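Local coordinates for p-47 protein (Clostridium botulinum E1 str. 'BoNT E Beluga', PDB 5WIX) that is of unknown function but has a tubular lipid-binding (TULIP) fold like that of bactericidal/permeability-increasing protein, and so may bind lipids or other apolar ligands, at residues G100-E106 and V139-K145; L316-V320 and S330-M334. One frame throughout, in Å; residues are numbered along the deposited sequence.

Interaction 1. Residues G100-E106 and V139-K145; sequences GVIPILE and VSDLSGK
The carbonyl O of Ile-104 accepts two backbone N-H groups, from Asp-141 N and from Leu-142 N (3.2 Å). This is a classic beta bulge, where strand 104-113 meets strand 138-140 in an antiparallel sheet of the TULIP-like fold. Asp-141 and Leu-142 together face Ile-104, and the antiparallel register slips by one residue. Asp-141 N comes nearly head-on to the carbonyl, while Leu-142 N lies in its plane on a lone pair. Ile-104 also gives its own N-H to Leu-142 O at 2.9 Å, the donor standing 40° out of that carbonyl plane. Beyond the bulge, Glu-106 and Val-139 form a regular hydrogen-bonded pair. The chain turns a corner at Asp-141. The side chains of Asp-141 and Glu-106 cross at about a right angle, with their carboxylate planes 72° apart. OD1 of Asp-141 is 4.1 Å from OE2 of Glu-106, so the two would repel if both are charged. Arg-79 on the neighbouring strand probably eases this: it forms a salt bridge with Asp-141 and a long, weak ion pair with Glu-106. Helix 153-159 packs against Leu-105, Ser-140 and Ser-143. Before strand 104-113 begins, Val-101 CG1, anti to its N (chi1 -152°), meets Gly-144 CA.

Interaction 2. Residues L316-V320 and S330-M334; sequences LSGIV and SKLNM
Leu-332 stands on the face it shares with Val-320, and each of its side-chain atoms passes something of segment 316-320. Its CB lies beside the carbonyl O of Gly-318, the acceptor of its own N-H. CG is 4.0 Å from Val-320 CG1. CD1 goes further and meets the same methyl at 3.7 Å, and CD2 passes it at a longer distance. With chi1 at -55°, CG sits beside the backbone N and anti to the carbonyl carbon, which sets the branch beside Val-320 CG1. Gly-318, directly opposite, has no side chain on this face. Val-320 CG1 also touches Ser-330 CB at 3.9 Å.

The two segments are neighbouring strands of a beta hairpin, 311-322 with 328-343, in an antiparallel sheet of the TULIP-like fold. Their short axes run 157° apart. Three hydrogen-bonded pairs join them, Leu-316 with Met-334, Gly-318 with Leu-332 and Val-320 with Ser-330. The side chains of Leu-316, Val-320, Leu-332 and Met-334 lie against helix 370-390, where Phe-387 touches both Leu-316 and Met-334 and Ser-383 touches Leu-332. Ser-330 OG bonds to the carbonyl O of Ala-376 in that helix.

Leu-316 and Met-334 meet at two points. CD1 of Leu-316 lies 3.8 Å from Met-334 CB, and CD2 lies 3.9 Å from Met-334 CE. The bend at the end of Met-334 (chi3 69°) brings CE round to that methyl.

The other face is more open and more polar. Ser-317 CB abuts Asn-333 OD1 at 3.6 Å, while Ser-317 OG bonds to Asp-301. Ile-319 lays CG2 over Lys-331 CA at 3.6 Å.

Overall arrangement
Interactions 1 and 2 lie on opposite sides of the chain's centre in an elongated molecule. Their centres are 70 Å apart and their nearest atoms about 52 Å apart. They share no strand or helix. Both contain antiparallel strand pairing, but the two contacts belong to different sheets, and both have a helix packed on one face. Interaction 2 is the more buried. It pairs two long hairpin strands in regular register, with an apolar face under helix 370-390. Interaction 1 is partly buried, irregular and partly loop. It joins a strand start to a chain that turns a corner. Alongside its apolar contacts it carries a pair of acids near an outside arginine, which interaction 2 lacks.

Interaction 1. Residues G100-E106 and V139-K145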
loop_
_atom_site.group_PDB
_atom_site.type_symbol
_atom_site.label_atom_id
_atom_site.label_comp_id
_atom_site.label_asym_id
_atom_site.label_seq_id
_atom_site.Cartn_x
_atom_site.Cartn_y
_atom_site.Cartn_z
ATOM N N GLY A 100 -3.571 3.169 -40.395
ATOM C CA GLY A 100 -4.577 2.237 -39.918
ATOM C C GLY A 100 -4.088 0.884 -39.427
ATOM O O GLY A 100 -4.877 0.129 -38.850
ATOM N N VAL A 101 -2.813 0.561 -39.651
ATOM C CA VAL A 101 -2.262 -0.692 -39.126
ATOM C C VAL A 101 -2.161 -0.630 -37.603
ATOM O O VAL A 101 -1.841 0.414 -37.021
ATOM C CB VAL A 101 -0.875 -1.016 -39.699
ATOM C CG1 VAL A 101 -0.655 -2.526 -39.709
ATOM C CG2 VAL A 101 -0.751 -0.475 -41.101
ATOM N N ILE A 102 -2.450 -1.750 -36.952
ATOM C CA ILE A 102 -2.499 -1.751 -35.498
ATOM C C ILE A 102 -1.635 -2.871 -34.912
ATOM O O ILE A 102 -2.122 -3.982 -34.656
ATOM C CB ILE A 102 -3.945 -1.872 -34.996
ATOM C CG1 ILE A 102 -4.820 -0.824 -35.686
ATOM C CG2 ILE A 102 -3.991 -1.692 -33.493
ATOM C CD1 ILE A 102 -6.275 -0.911 -35.328
ATOM N N PRO A 103 -0.336 -2.574 -34.724
ATOM C CA PRO A 103 0.617 -3.525 -34.150
ATOM C C PRO A 103 0.443 -3.678 -32.653
ATOM O O PRO A 103 -0.057 -2.774 -31.969
ATOM C CB PRO A 103 1.983 -2.911 -34.480
ATOM C CG PRO A 103 1.731 -1.473 -34.728
ATOM C CD PRO A 103 0.322 -1.347 -35.216
ATOM N N ILE A 104 0.857 -4.827 -32.141
ATOM C CA ILE A 104 0.797 -5.053 -30.711
ATOM C C ILE A 104 2.168 -5.424 -30.174
ATOM O O ILE A 104 2.776 -6.432 -30.572
ATOM C CB ILE A 104 -0.219 -6.140 -30.368
ATOM C CG1 ILE A 104 -1.625 -5.679 -30.773
ATOM C CG2 ILE A 104 -0.141 -6.487 -28.893
ATOM C CD1 ILE A 104 -2.743 -6.507 -30.183
ATOM N N LEU A 105 2.642 -4.579 -29.270
ATOM C CA LEU A 105 3.976 -4.687 -28.702
ATOM C C LEU A 105 3.931 -5.071 -27.238
ATOM O O LEU A 105 2.913 -4.900 -26.571
ATOM C CB LEU A 105 4.716 -3.358 -28.848
ATOM C CG LEU A 105 4.562 -2.732 -30.227
ATOM C CD1 LEU A 105 5.081 -1.300 -30.264
ATOM C CD2 LEU A 105 5.323 -3.607 -31.190
ATOM N N GLU A 106 5.044 -5.597 -26.751
ATOM C CA GLU A 106 5.304 -5.691 -25.321
ATOM C C GLU A 106 6.530 -4.846 -25.055
ATOM O O GLU A 106 7.526 -4.970 -25.774
ATOM C CB GLU A 106 5.541 -7.133 -24.869
ATOM C CG GLU A 106 4.281 -7.919 -24.577
ATOM C CD GLU A 106 4.606 -9.283 -23.997
ATOM O OE1 GLU A 106 3.770 -9.828 -23.240
ATOM O OE2 GLU A 106 5.706 -9.805 -24.291
ATOM N N VAL A 139 9.343 -6.502 -27.707
ATOM C CA VAL A 139 8.946 -7.693 -28.442
ATOM C C VAL A 139 7.735 -7.311 -29.321
ATOM O O VAL A 139 6.961 -6.421 -28.975
ATOM C CB VAL A 139 8.664 -8.898 -27.453
ATOM C CG1 VAL A 139 7.731 -9.929 -28.059
ATOM C CG2 VAL A 139 9.968 -9.578 -27.027
ATOM N N SER A 140 7.614 -7.930 -30.491
ATOM C CA SER A 140 6.459 -7.713 -31.344
ATOM C C SER A 140 5.539 -8.927 -31.230
ATOM O O SER A 140 5.973 -10.078 -31.435
ATOM C CB SER A 140 6.903 -7.483 -32.793
ATOM O OG SER A 140 5.932 -6.758 -33.517
ATOM N N ASP A 141 4.278 -8.690 -30.873
ATOM C CA ASP A 141 3.372 -9.810 -30.644
ATOM C C ASP A 141 2.550 -10.048 -31.866
ATOM O O ASP A 141 2.532 -11.154 -32.392
ATOM C CB ASP A 141 2.463 -9.567 -29.449
ATOM C CG ASP A 141 3.236 -9.425 -28.167
ATOM O OD1 ASP A 141 4.428 -9.782 -28.148
ATOM O OD2 ASP A 141 2.658 -8.950 -27.170
ATOM N N LEU A 142 1.860 -9.002 -32.299
ATOM C CA LEU A 142 1.149 -9.009 -33.571
ATOM C C LEU A 142 1.678 -7.885 -34.400
ATOM O O LEU A 142 2.101 -6.868 -33.854
ATOM C CB LEU A 142 -0.335 -8.832 -33.374
ATOM C CG LEU A 142 -1.088 -10.138 -33.423
ATOM C CD1 LEU A 142 -2.454 -9.876 -32.867
ATOM C CD2 LEU A 142 -1.144 -10.613 -34.857
ATOM N N SER A 143 1.636 -8.034 -35.712
ATOM C CA SER A 143 2.333 -7.086 -36.557
ATOM C C SER A 143 1.429 -5.960 -37.006
ATOM O O SER A 143 1.889 -4.835 -37.184
ATOM C CB SER A 143 2.928 -7.816 -37.743
ATOM O OG SER A 143 3.559 -6.850 -38.566
ATOM N N GLY A 144 0.142 -6.256 -37.162
ATOM C CA GLY A 144 -0.808 -5.271 -37.643
ATOM C C GLY A 144 -2.146 -5.887 -37.961
ATOM O O GLY A 144 -2.252 -7.083 -38.210
ATOM N N LYS A 145 -3.189 -5.071 -37.910
ATOM C CA LYS A 145 -4.541 -5.571 -38.114
ATOM C C LYS A 145 -5.379 -4.577 -38.908
ATOM O O LYS A 145 -5.483 -3.407 -38.552
ATOM C CB LYS A 145 -5.204 -5.869 -36.771
ATOM C CG LYS A 145 -4.568 -7.043 -36.053
ATOM C CD LYS A 145 -5.346 -7.471 -34.845
ATOM C CE LYS A 145 -5.278 -6.405 -33.774
ATOM N NZ LYS A 145 -5.944 -6.860 -32.520
#

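Interaction 2. Residues L316-V320 and S330-M334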
loop_
_atom_site.group_PDB
_atom_site.type_symbol
_atom_site.label_atom_id
_atom_site.label_comp_id
_atom_site.label_asym_id
_atom_site.label_seq_id
_atom_site.Cartn_x
_atom_site.Cartn_y
_atom_site.Cartn_z
ATOM N N LEU A 316 -4.344 -8.411 28.401
ATOM C CA LEU A 316 -3.440 -7.828 29.399
ATOM C C LEU A 316 -3.636 -8.385 30.803
ATOM O O LEU A 316 -4.691 -8.919 31.145
ATOM C CB LEU A 316 -3.608 -6.309 29.454
ATOM C CG LEU A 316 -5.028 -5.757 29.642
ATOM C CD1 LEU A 316 -5.484 -5.787 31.106
ATOM C CD2 LEU A 316 -5.141 -4.341 29.056
ATOM N N SER A 317 -2.617 -8.214 31.633
ATOM C CA SER A 317 -2.751 -8.530 33.047
ATOM C C SER A 317 -1.795 -7.709 33.907
ATOM O O SER A 317 -0.706 -7.330 33.476
ATOM C CB SER A 317 -2.518 -10.012 33.288
ATOM O OG SER A 317 -1.131 -10.275 33.374
ATOM N N GLY A 318 -2.219 -7.444 35.135
ATOM C CA GLY A 318 -1.457 -6.627 36.060
ATOM C C GLY A 318 -2.204 -6.480 37.370
ATOM O O GLY A 318 -3.163 -7.209 37.628
ATOM N N ILE A 319 -1.774 -5.532 38.193
ATOM C CA ILE A 319 -2.332 -5.373 39.529
ATOM C C ILE A 319 -2.586 -3.918 39.880
ATOM O O ILE A 319 -2.164 -3.012 39.160
ATOM C CB ILE A 319 -1.403 -5.968 40.585
ATOM C CG1 ILE A 319 0.053 -5.657 40.230
ATOM C CG2 ILE A 319 -1.612 -7.477 40.693
ATOM C CD1 ILE A 319 0.584 -4.414 40.872
ATOM N N VAL A 320 -3.286 -3.712 40.990
ATOM C CA VAL A 320 -3.467 -2.378 41.542
ATOM C C VAL A 320 -3.322 -2.411 43.062
ATOM O O VAL A 320 -4.091 -3.082 43.754
ATOM C CB VAL A 320 -4.833 -1.780 41.153
ATOM C CG1 VAL A 320 -5.939 -2.799 41.319
ATOM C CG2 VAL A 320 -5.110 -0.547 41.978
ATOM N N SER A 330 -4.967 -6.092 44.244
ATOM C CA SER A 330 -5.986 -6.812 43.494
ATOM C C SER A 330 -5.428 -7.228 42.131
ATOM O O SER A 330 -5.006 -6.368 41.348
ATOM C CB SER A 330 -7.232 -5.929 43.330
ATOM O OG SER A 330 -8.396 -6.703 43.095
ATOM N N LYS A 331 -5.414 -8.532 41.848
ATOM C CA LYS A 331 -4.894 -8.998 40.558
ATOM C C LYS A 331 -5.945 -8.809 39.449
ATOM O O LYS A 331 -7.120 -9.166 39.606
ATOM C CB LYS A 331 -4.414 -10.454 40.637
ATOM C CG LYS A 331 -5.478 -11.498 40.913
ATOM C CD LYS A 331 -4.841 -12.865 41.187
ATOM C CE LYS A 331 -5.889 -13.941 41.495
ATOM N NZ LYS A 331 -5.270 -15.238 41.915
ATOM N N LEU A 332 -5.501 -8.207 38.346
ATOM C CA LEU A 332 -6.369 -7.784 37.254
ATOM C C LEU A 332 -6.096 -8.550 35.936
ATOM O O LEU A 332 -4.976 -8.516 35.419
ATOM C CB LEU A 332 -6.194 -6.282 37.021
ATOM C CG LEU A 332 -6.393 -5.338 38.202
ATOM C CD1 LEU A 332 -6.170 -3.879 37.799
ATOM C CD2 LEU A 332 -7.790 -5.523 38.762
ATOM N N ASN A 333 -7.112 -9.228 35.396
ATOM C CA ASN A 333 -6.999 -9.893 34.085
ATOM C C ASN A 333 -8.125 -9.499 33.127
ATOM O O ASN A 333 -9.301 -9.620 33.471
ATOM C CB ASN A 333 -7.004 -11.416 34.238
ATOM C CG ASN A 333 -5.775 -11.945 34.960
ATOM O OD1 ASN A 333 -4.882 -12.529 34.339
ATOM N ND2 ASN A 333 -5.732 -11.763 36.286
ATOM N N MET A 334 -7.773 -9.049 31.924
ATOM C CA MET A 334 -8.781 -8.754 30.900
ATOM C C MET A 334 -8.487 -9.384 29.535
ATOM O O MET A 334 -7.336 -9.454 29.108
ATOM C CB MET A 334 -8.934 -7.242 30.722
ATOM C CG MET A 334 -10.080 -6.847 29.823
ATOM S SD MET A 334 -10.481 -5.094 29.914
ATOM C CE MET A 334 -9.017 -4.467 29.119
#